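Local coordinates for protein putative rRNA methyltransferase (Sorangium cellulosum, PDB 4RWZ) that methylates 16S rRNA within the 30S ribosomal subunit, probably at N1 of an adenine, and thereby confers resistance to aminoglycoside antibiotics, at residues A[166-171]-A[176-181]; A[99-104]-A[123-128]; A[41-44]-A[50-53]; A[28-31]-A[37-40]. One frame throughout, in Å; residues are numbered along the deposited sequence.

Overall arrangement
All four contacts pack a helix against the same mixed sheet, whose strand order 3-2-1-4-5-7-6 is that of class I methyltransferases. Interactions 3 and 4 share helix 37-45 and rest on neighbouring strands, their centres only about 5 Å apart. Interaction 2 sits nearest the middle of the chain, about 5 Å from it, and is made of leucines alone; it joins interaction 4 through adjacent strands. Interaction 1, at the edge strand and about 17 Å from the chain centre, mixes buried apolar groups with a water and an arginine at its margin. A carboxylate packs against a ring in interaction 4, a thiol against a helix peptide in interaction 3.

Interaction 1 (A[166-171]-A[176-181]); sequences ALRPAY and FEIRTS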
# COMPACT_ATOMS: atom_id res chain seq x y z
N ALA A 166 -0.04 -21.69 7.62
CA ALA A 166 -1.07 -20.68 7.46
C ALA A 166 -0.73 -19.75 6.35
O ALA A 166 -1.57 -19.44 5.52
CB ALA A 166 -1.27 -19.87 8.75
N LEU A 167 0.50 -19.22 6.35
CA LEU A 167 0.73 -18.11 5.47
C LEU A 167 1.13 -18.48 4.06
O LEU A 167 0.55 -17.99 3.10
CB LEU A 167 1.74 -17.11 6.06
CG LEU A 167 1.27 -16.38 7.33
CD1 LEU A 167 2.11 -15.16 7.59
CD2 LEU A 167 -0.18 -16.00 7.24
N ARG A 168 2.15 -19.33 3.90
CA ARG A 168 2.55 -19.64 2.53
C ARG A 168 1.42 -20.11 1.62
O ARG A 168 1.30 -19.61 0.50
CB ARG A 168 3.75 -20.63 2.47
CG ARG A 168 5.03 -20.00 2.93
CD ARG A 168 6.24 -21.01 2.67
NE ARG A 168 7.43 -20.38 3.20
CZ ARG A 168 8.07 -19.44 2.51
NH1 ARG A 168 7.61 -19.08 1.29
NH2 ARG A 168 9.14 -18.86 3.04
N PRO A 169 0.60 -21.08 2.09
CA PRO A 169 -0.43 -21.57 1.18
C PRO A 169 -1.51 -20.52 0.90
O PRO A 169 -1.97 -20.42 -0.24
CB PRO A 169 -1.05 -22.75 1.94
CG PRO A 169 -0.01 -23.18 2.94
CD PRO A 169 0.67 -21.89 3.33
N ALA A 170 -1.86 -19.74 1.92
CA ALA A 170 -2.91 -18.74 1.79
C ALA A 170 -2.43 -17.60 0.88
O ALA A 170 -3.20 -17.06 0.06
CB ALA A 170 -3.27 -18.20 3.14
N TYR A 171 -1.19 -17.19 1.04
CA TYR A 171 -0.68 -16.15 0.14
C TYR A 171 -0.66 -16.69 -1.31
O TYR A 171 -1.07 -15.99 -2.24
CB TYR A 171 0.73 -15.66 0.58
CG TYR A 171 0.65 -14.53 1.59
CD1 TYR A 171 0.13 -14.74 2.86
CD2 TYR A 171 1.09 -13.23 1.27
CE1 TYR A 171 0.04 -13.70 3.80
CE2 TYR A 171 1.02 -12.20 2.18
CZ TYR A 171 0.49 -12.44 3.45
OH TYR A 171 0.40 -11.40 4.36
N PHE A 176 0.33 -14.65 -4.46
CA PHE A 176 1.61 -14.16 -3.91
C PHE A 176 2.48 -15.31 -3.46
O PHE A 176 1.97 -16.26 -2.87
CB PHE A 176 1.36 -13.30 -2.65
CG PHE A 176 0.91 -11.87 -2.92
CD1 PHE A 176 1.78 -10.97 -3.53
CD2 PHE A 176 -0.36 -11.43 -2.51
CE1 PHE A 176 1.39 -9.65 -3.74
CE2 PHE A 176 -0.74 -10.08 -2.68
CZ PHE A 176 0.14 -9.21 -3.32
N GLU A 177 3.78 -15.17 -3.66
CA GLU A 177 4.74 -16.11 -3.11
C GLU A 177 5.56 -15.42 -2.03
O GLU A 177 6.31 -14.49 -2.33
CB GLU A 177 5.65 -16.64 -4.23
CG GLU A 177 6.63 -17.68 -3.76
CD GLU A 177 5.97 -19.01 -3.39
OE1 GLU A 177 4.96 -19.41 -4.01
OE2 GLU A 177 6.52 -19.71 -2.50
N ILE A 178 5.41 -15.82 -0.78
CA ILE A 178 6.19 -15.19 0.31
C ILE A 178 7.70 -15.37 0.08
O ILE A 178 8.15 -16.47 -0.23
CB ILE A 178 5.81 -15.76 1.70
CG1 ILE A 178 4.36 -15.35 2.02
CG2 ILE A 178 6.75 -15.23 2.77
CD1 ILE A 178 3.86 -15.74 3.42
N ARG A 179 8.44 -14.30 0.24
CA ARG A 179 9.89 -14.33 0.03
C ARG A 179 10.65 -14.20 1.32
O ARG A 179 11.40 -15.07 1.69
CB ARG A 179 10.30 -13.22 -0.94
CG ARG A 179 9.75 -13.48 -2.33
CD ARG A 179 10.29 -14.82 -2.88
NE ARG A 179 9.82 -15.10 -4.24
CZ ARG A 179 9.95 -16.27 -4.86
NH1 ARG A 179 10.52 -17.29 -4.23
NH2 ARG A 179 9.49 -16.43 -6.09
N THR A 180 10.45 -13.11 2.01
CA THR A 180 11.20 -12.83 3.21
C THR A 180 10.26 -12.75 4.40
O THR A 180 9.18 -12.16 4.29
CB THR A 180 11.91 -11.46 3.04
OG1 THR A 180 12.91 -11.58 2.03
CG2 THR A 180 12.51 -10.95 4.34
N SER A 181 10.66 -13.34 5.52
CA SER A 181 9.95 -13.12 6.78
C SER A 181 11.03 -12.99 7.87
O SER A 181 11.67 -13.97 8.22
CB SER A 181 9.00 -14.28 7.05
OG SER A 181 8.27 -14.14 8.26
O HOH W 1 3.45 -17.89 -0.48
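Water 1 is wedged between R168 and I178 and held by three backbone groups. It accepts from I178 N at 2.9 Å and donates to R168 O at 2.9 Å. Its other donation, to F176 O, is longer at 3.2 Å, so the one water satisfies polar atoms of both helix and strand. A direct backbone bond, F176 N to Y171 O at 2.9 Å, pins the strand's start to the last turn of the helix. At the outer margin R168 reaches across with its chain extended from CG to NE, and NH1 donates to I178 O at 3.1 Å (152° at the hydrogen). The donor stands above the carbonyl plane, 40° out of it, while I178 CG2 lies over one guanidinium face. E177 OE2 is a long salt-bridge partner, 4.0 Å from R168 NH1, but E177 has its stronger partner in R172, whose NE bridges OE1. Inward of these polar groups, I178 CD1 makes a CH-pi contact over a face of Y171, 4.1 Å from the ring centroid. I178 CD1 also touches L167 CB at 3.7 Å. F176 CB meets the edge of the tyrosine ring, whose OH bonds L114 O. Segment 166-171 runs roughly antiparallel (144°) to segment 176-181, on the edge strand of the 3-2-1-4-5-7-6 class I methyltransferase sheet, which pairs with strand 207-213; L122 of helix 119-127 touches Y171.

Interaction 2 (A[99-104]-A[123-128]); sequences HTLTLN and EALRRL
L101 points its side chain from the strand toward L125 and L128, and its methyls do the touching. CB and CG serve as the stalk: neither comes within 4.2 Å of the helix segment. With CG anti to the backbone N (chi1 173°), the stalk projects from the strand and ends in a fork with one prong for each leucine. L101 CD2 carries the closer contact, lying 3.6 Å from L125 O and 3.9 Å from L125 CB. The carbonyl oxygen it brushes is already engaged, since L125 O accepts from L128 N at 3.0 Å. L125 CD2 also comes up to L101 CD2, and the two side chains meet at about a right angle. The other prong, L101 CD1, faces L128 CD1 more loosely at 4.3 Å and lies beside I29 O of the neighbouring strand. This is helix-on-sheet packing in the class I methyltransferase fold: helix 119-127, the second of two helices after strand 98-104, comes before the short strand 129-130 and then strand 133-139, the neighbour of 98-104 in the sheet. V31, V129 and L135 also touch L101, walling it in with aliphatic groups. Two residues further along the strand, L103 sends CD2 to L125 CD1 at 4.2 Å, with a chi2 of 98° that departs from a staggered position. L125 therefore bridges two strand residues that face the same way. L90 and L94, from a loop, pack on L128, and F176 of the edge strand lies against R126 CB.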
# COMPACT_ATOMS: atom_id res chain seq x y z
N HIS A 99 4.96 -1.86 -9.13
CA HIS A 99 6.16 -2.70 -9.02
C HIS A 99 6.42 -3.01 -7.56
O HIS A 99 6.95 -4.07 -7.24
CB HIS A 99 7.40 -1.97 -9.56
CG HIS A 99 7.37 -1.75 -11.03
ND1 HIS A 99 6.67 -0.72 -11.62
CD2 HIS A 99 7.93 -2.46 -12.04
CE1 HIS A 99 6.83 -0.78 -12.93
NE2 HIS A 99 7.57 -1.83 -13.21
N THR A 100 6.04 -2.07 -6.68
CA THR A 100 6.19 -2.24 -5.22
C THR A 100 4.95 -1.74 -4.51
O THR A 100 4.52 -0.60 -4.77
CB THR A 100 7.40 -1.41 -4.71
OG1 THR A 100 8.55 -1.71 -5.52
CG2 THR A 100 7.68 -1.73 -3.23
N LEU A 101 4.38 -2.55 -3.61
CA LEU A 101 3.22 -2.13 -2.81
C LEU A 101 3.66 -2.21 -1.37
O LEU A 101 4.02 -3.29 -0.90
CB LEU A 101 2.08 -3.11 -3.02
CG LEU A 101 0.82 -2.94 -2.16
CD1 LEU A 101 0.20 -1.69 -2.53
CD2 LEU A 101 -0.10 -4.17 -2.51
N THR A 102 3.63 -1.10 -0.65
CA THR A 102 4.09 -1.08 0.73
C THR A 102 2.93 -0.94 1.74
O THR A 102 1.92 -0.26 1.48
CB THR A 102 5.13 0.05 0.98
OG1 THR A 102 4.54 1.32 0.60
CG2 THR A 102 6.43 -0.23 0.16
N LEU A 103 3.05 -1.66 2.86
CA LEU A 103 2.11 -1.47 4.01
C LEU A 103 3.01 -1.24 5.20
O LEU A 103 3.61 -2.19 5.72
CB LEU A 103 1.26 -2.70 4.25
CG LEU A 103 0.21 -2.86 3.13
CD1 LEU A 103 0.77 -3.82 2.22
CD2 LEU A 103 -1.17 -3.27 3.55
N ASN A 104 3.12 0.01 5.62
CA ASN A 104 4.02 0.40 6.72
C ASN A 104 3.22 0.57 7.99
O ASN A 104 2.47 1.53 8.09
CB ASN A 104 4.67 1.74 6.40
CG ASN A 104 5.65 1.63 5.27
OD1 ASN A 104 6.46 0.72 5.27
ND2 ASN A 104 5.57 2.52 4.28
N GLU A 123 -6.41 -10.74 -1.73
CA GLU A 123 -6.81 -10.60 -3.12
C GLU A 123 -6.92 -9.12 -3.53
O GLU A 123 -6.58 -8.74 -4.65
CB GLU A 123 -8.15 -11.33 -3.37
CG GLU A 123 -7.99 -12.87 -3.23
CD GLU A 123 -9.28 -13.61 -3.31
OE1 GLU A 123 -10.20 -13.07 -3.98
OE2 GLU A 123 -9.34 -14.76 -2.78
N ALA A 124 -7.44 -8.29 -2.62
CA ALA A 124 -7.57 -6.87 -2.98
C ALA A 124 -6.17 -6.25 -3.21
O ALA A 124 -5.99 -5.41 -4.12
CB ALA A 124 -8.32 -6.09 -1.88
N LEU A 125 -5.21 -6.64 -2.38
CA LEU A 125 -3.82 -6.11 -2.51
C LEU A 125 -3.14 -6.67 -3.76
O LEU A 125 -2.46 -5.93 -4.50
CB LEU A 125 -3.04 -6.45 -1.25
CG LEU A 125 -3.60 -5.76 0.03
CD1 LEU A 125 -2.81 -6.35 1.20
CD2 LEU A 125 -3.35 -4.26 -0.03
N ARG A 126 -3.32 -7.95 -4.02
CA ARG A 126 -2.72 -8.57 -5.20
C ARG A 126 -3.23 -7.91 -6.49
O ARG A 126 -2.52 -7.79 -7.48
CB ARG A 126 -3.02 -10.07 -5.23
CG ARG A 126 -2.60 -10.78 -6.54
CD ARG A 126 -1.04 -10.73 -6.72
NE ARG A 126 -0.65 -11.48 -7.93
CZ ARG A 126 -0.70 -10.94 -9.15
NH1 ARG A 126 -1.15 -9.70 -9.31
NH2 ARG A 126 -0.31 -11.62 -10.21
N ARG A 127 -4.47 -7.43 -6.46
CA ARG A 127 -5.02 -6.75 -7.63
C ARG A 127 -4.21 -5.52 -8.03
O ARG A 127 -4.15 -5.17 -9.24
CB ARG A 127 -6.49 -6.38 -7.36
CG ARG A 127 -7.24 -5.61 -8.41
CD ARG A 127 -8.66 -5.42 -7.79
NE ARG A 127 -9.63 -4.64 -8.55
CZ ARG A 127 -10.03 -3.42 -8.19
NH1 ARG A 127 -9.53 -2.84 -7.11
NH2 ARG A 127 -10.93 -2.79 -8.93
N LEU A 128 -3.54 -4.89 -7.05
CA LEU A 128 -2.81 -3.66 -7.35
C LEU A 128 -1.40 -3.86 -7.90
O LEU A 128 -0.76 -2.91 -8.34
CB LEU A 128 -2.63 -2.77 -6.09
CG LEU A 128 -3.90 -2.17 -5.50
CD1 LEU A 128 -3.58 -1.12 -4.42
CD2 LEU A 128 -4.69 -1.57 -6.58

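Interaction 3 (A[41-44]-A[50-53]); sequences RSAG and YCIG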
# COMPACT_ATOMS: atom_id res chain seq x y z
N ARG A 41 8.80 11.48 0.62
CA ARG A 41 10.23 11.19 0.65
C ARG A 41 10.63 10.23 -0.46
O ARG A 41 11.70 10.40 -1.07
CB ARG A 41 10.60 10.57 2.00
CG ARG A 41 10.53 11.57 3.14
CD ARG A 41 11.20 11.01 4.44
NE ARG A 41 10.44 9.85 4.97
CZ ARG A 41 9.43 9.98 5.86
NH1 ARG A 41 9.15 11.15 6.39
NH2 ARG A 41 8.81 8.94 6.29
N SER A 42 9.81 9.21 -0.69
CA SER A 42 10.17 8.23 -1.74
C SER A 42 10.21 8.88 -3.10
O SER A 42 11.09 8.59 -3.95
CB SER A 42 9.20 7.03 -1.76
OG SER A 42 9.23 6.29 -0.53
N ALA A 43 9.30 9.84 -3.34
CA ALA A 43 9.29 10.53 -4.62
C ALA A 43 10.55 11.36 -4.79
O ALA A 43 11.10 11.48 -5.92
CB ALA A 43 7.98 11.42 -4.75
N GLY A 44 11.06 11.94 -3.71
CA GLY A 44 12.30 12.70 -3.84
C GLY A 44 13.49 11.77 -4.08
O GLY A 44 14.35 12.05 -4.94
N TYR A 50 6.95 6.62 -10.01
CA TYR A 50 5.72 7.32 -9.69
C TYR A 50 5.20 6.74 -8.38
O TYR A 50 4.91 5.56 -8.29
CB TYR A 50 4.69 7.17 -10.84
CG TYR A 50 3.55 8.19 -10.76
CD1 TYR A 50 3.74 9.51 -11.16
CD2 TYR A 50 2.29 7.82 -10.27
CE1 TYR A 50 2.73 10.42 -11.09
CE2 TYR A 50 1.25 8.75 -10.20
CZ TYR A 50 1.48 10.06 -10.61
OH TYR A 50 0.48 11.03 -10.57
N CYS A 51 5.06 7.58 -7.35
CA CYS A 51 4.77 7.10 -5.98
C CYS A 51 3.38 7.52 -5.58
O CYS A 51 3.07 8.70 -5.65
CB CYS A 51 5.74 7.69 -5.00
SG CYS A 51 7.50 7.30 -5.44
N ILE A 52 2.54 6.56 -5.21
CA ILE A 52 1.13 6.83 -4.95
C ILE A 52 0.83 6.46 -3.53
O ILE A 52 1.05 5.32 -3.14
CB ILE A 52 0.21 6.00 -5.90
CG1 ILE A 52 0.59 6.29 -7.36
CG2 ILE A 52 -1.25 6.32 -5.59
CD1 ILE A 52 -0.28 5.46 -8.40
N GLY A 53 0.33 7.41 -2.72
CA GLY A 53 -0.08 7.06 -1.36
C GLY A 53 -1.61 6.97 -1.34
O GLY A 53 -2.29 7.80 -1.97
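The peptide plane between S42 and A43 presents one face to C51, whose SG sits above it, nearly over A43 N. C51 SG is 3.9 Å from S42 C and 3.8 Å from A43 N. The other flat group, the Y50 ring, lies away from the helix: I52 CD1 comes to its edge in the ring plane, 4.0 Å from Y50 CD2, and H24 forms an edge-to-face pair with it. The thiol gets its place from a chi1 of -57°, which sets SG anti to the carbonyl carbon and beside the backbone N of C51. There C51 SG reaches A43 CA at 3.8 Å and, a little further off, A43 CB at 4.2 Å. S42 contributes CB, 4.1 Å from C51 SG, while its OG turns to F38 O one helical turn back. Helix 37-45 and strand 49-55 are the second and third elements of a beta-alpha-beta crossover that begins with strand 26-31, the first such unit in the chain of this Rossmann-like methyltransferase. Their CA atoms approach to 5.8 Å at A43 and C51, a close approach consistent with the small side chains here. L28 of the first strand touches both S42 and C51. A43 also touches A80 of strand 80-84, and A43 O takes a hydrogen bond from N79 ND2.

Interaction 4 (A[28-31]-A[37-40]); sequences LIDV and RFVY
D30 and F38 both set CG anti to their backbone N, chi1 -179° and 171°, which brings carboxylate and ring together between strand and helix. There the two groups lie obliquely, their planes 56° apart, with D30 OD2 3.6 Å from F38 CD2 and D30 CG 3.7 Å from the same ring carbon. V39 closes in beside them: its CG2, on the branch beside the backbone N, presses on D30 CB at 3.5 Å. Further down the strand L28 CD2 touches the next ring carbon, F38 CE2, at 4.2 Å, so the phenyl spans two strand residues on the same face. The end of strand 26-31, from D30, and the glycine-rich loop after it are consistent with motif I, which in class I methyltransferases borders the S-adenosylmethionine pocket. Two hydroxyls flank the carboxylate: D30 OD1 is hydrogen-bonded to T102 OG1 of the adjacent strand and D30 OD2 to T33 OG1 of the loop. T102 and N104 also pack on F38. A buried carboxylate placed against apolar carbon would be costly on its own, but each of its oxygens has a hydroxyl partner. Those bonds probably hold the rotation of the carboxylate, with F38 and V39 adding van der Waals contact along it.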
# COMPACT_ATOMS: atom_id res chain seq x y z
N LEU A 28 5.27 2.83 -7.30
CA LEU A 28 5.17 2.41 -5.91
C LEU A 28 3.80 2.82 -5.42
O LEU A 28 3.34 3.92 -5.73
CB LEU A 28 6.25 3.14 -5.09
CG LEU A 28 6.10 3.23 -3.59
CD1 LEU A 28 6.27 1.87 -2.91
CD2 LEU A 28 7.18 4.23 -3.03
N ILE A 29 3.10 1.90 -4.74
CA ILE A 29 1.83 2.28 -4.10
C ILE A 29 1.95 1.97 -2.63
O ILE A 29 2.32 0.86 -2.24
CB ILE A 29 0.64 1.53 -4.72
CG1 ILE A 29 0.60 1.87 -6.24
CG2 ILE A 29 -0.68 1.89 -3.93
CD1 ILE A 29 -0.57 1.11 -7.00
N ASP A 30 1.63 2.96 -1.80
CA ASP A 30 1.73 2.78 -0.35
C ASP A 30 0.31 2.80 0.21
O ASP A 30 -0.33 3.82 0.16
CB ASP A 30 2.53 3.97 0.24
CG ASP A 30 2.73 3.86 1.77
OD1 ASP A 30 3.00 2.73 2.27
OD2 ASP A 30 2.67 4.93 2.53
N VAL A 31 -0.17 1.67 0.74
CA VAL A 31 -1.59 1.59 1.18
C VAL A 31 -1.66 1.90 2.65
O VAL A 31 -0.85 1.38 3.44
CB VAL A 31 -2.11 0.16 0.88
CG1 VAL A 31 -3.47 -0.07 1.49
CG2 VAL A 31 -2.17 0.01 -0.59
N ARG A 37 3.90 11.05 4.28
CA ARG A 37 5.27 11.51 4.24
C ARG A 37 6.20 10.45 3.67
O ARG A 37 7.19 10.80 3.00
CB ARG A 37 5.75 11.97 5.62
CG ARG A 37 5.14 13.33 5.97
CD ARG A 37 5.67 13.83 7.31
NE ARG A 37 4.99 15.13 7.56
CZ ARG A 37 5.34 15.96 8.54
NH1 ARG A 37 6.36 15.64 9.33
NH2 ARG A 37 4.70 17.10 8.71
N PHE A 38 5.84 9.16 3.86
CA PHE A 38 6.70 8.13 3.25
C PHE A 38 6.73 8.27 1.72
O PHE A 38 7.75 8.06 1.04
CB PHE A 38 6.16 6.75 3.63
CG PHE A 38 6.85 5.60 2.89
CD1 PHE A 38 8.15 5.22 3.21
CD2 PHE A 38 6.21 4.97 1.85
CE1 PHE A 38 8.76 4.16 2.49
CE2 PHE A 38 6.79 3.91 1.15
CZ PHE A 38 8.06 3.51 1.48
N VAL A 39 5.57 8.63 1.18
CA VAL A 39 5.44 8.79 -0.29
C VAL A 39 6.13 10.03 -0.76
O VAL A 39 6.82 10.02 -1.80
CB VAL A 39 3.95 8.74 -0.72
CG1 VAL A 39 3.72 9.23 -2.14
CG2 VAL A 39 3.42 7.28 -0.56
N TYR A 40 5.98 11.12 -0.03
CA TYR A 40 6.74 12.31 -0.39
C TYR A 40 8.27 12.08 -0.43
O TYR A 40 8.96 12.47 -1.39
CB TYR A 40 6.42 13.45 0.60
CG TYR A 40 7.03 14.77 0.18
CD1 TYR A 40 6.40 15.62 -0.76
CD2 TYR A 40 8.25 15.18 0.69
CE1 TYR A 40 6.97 16.83 -1.15
CE2 TYR A 40 8.83 16.41 0.30
CZ TYR A 40 8.18 17.22 -0.62
OH TYR A 40 8.80 18.40 -1.00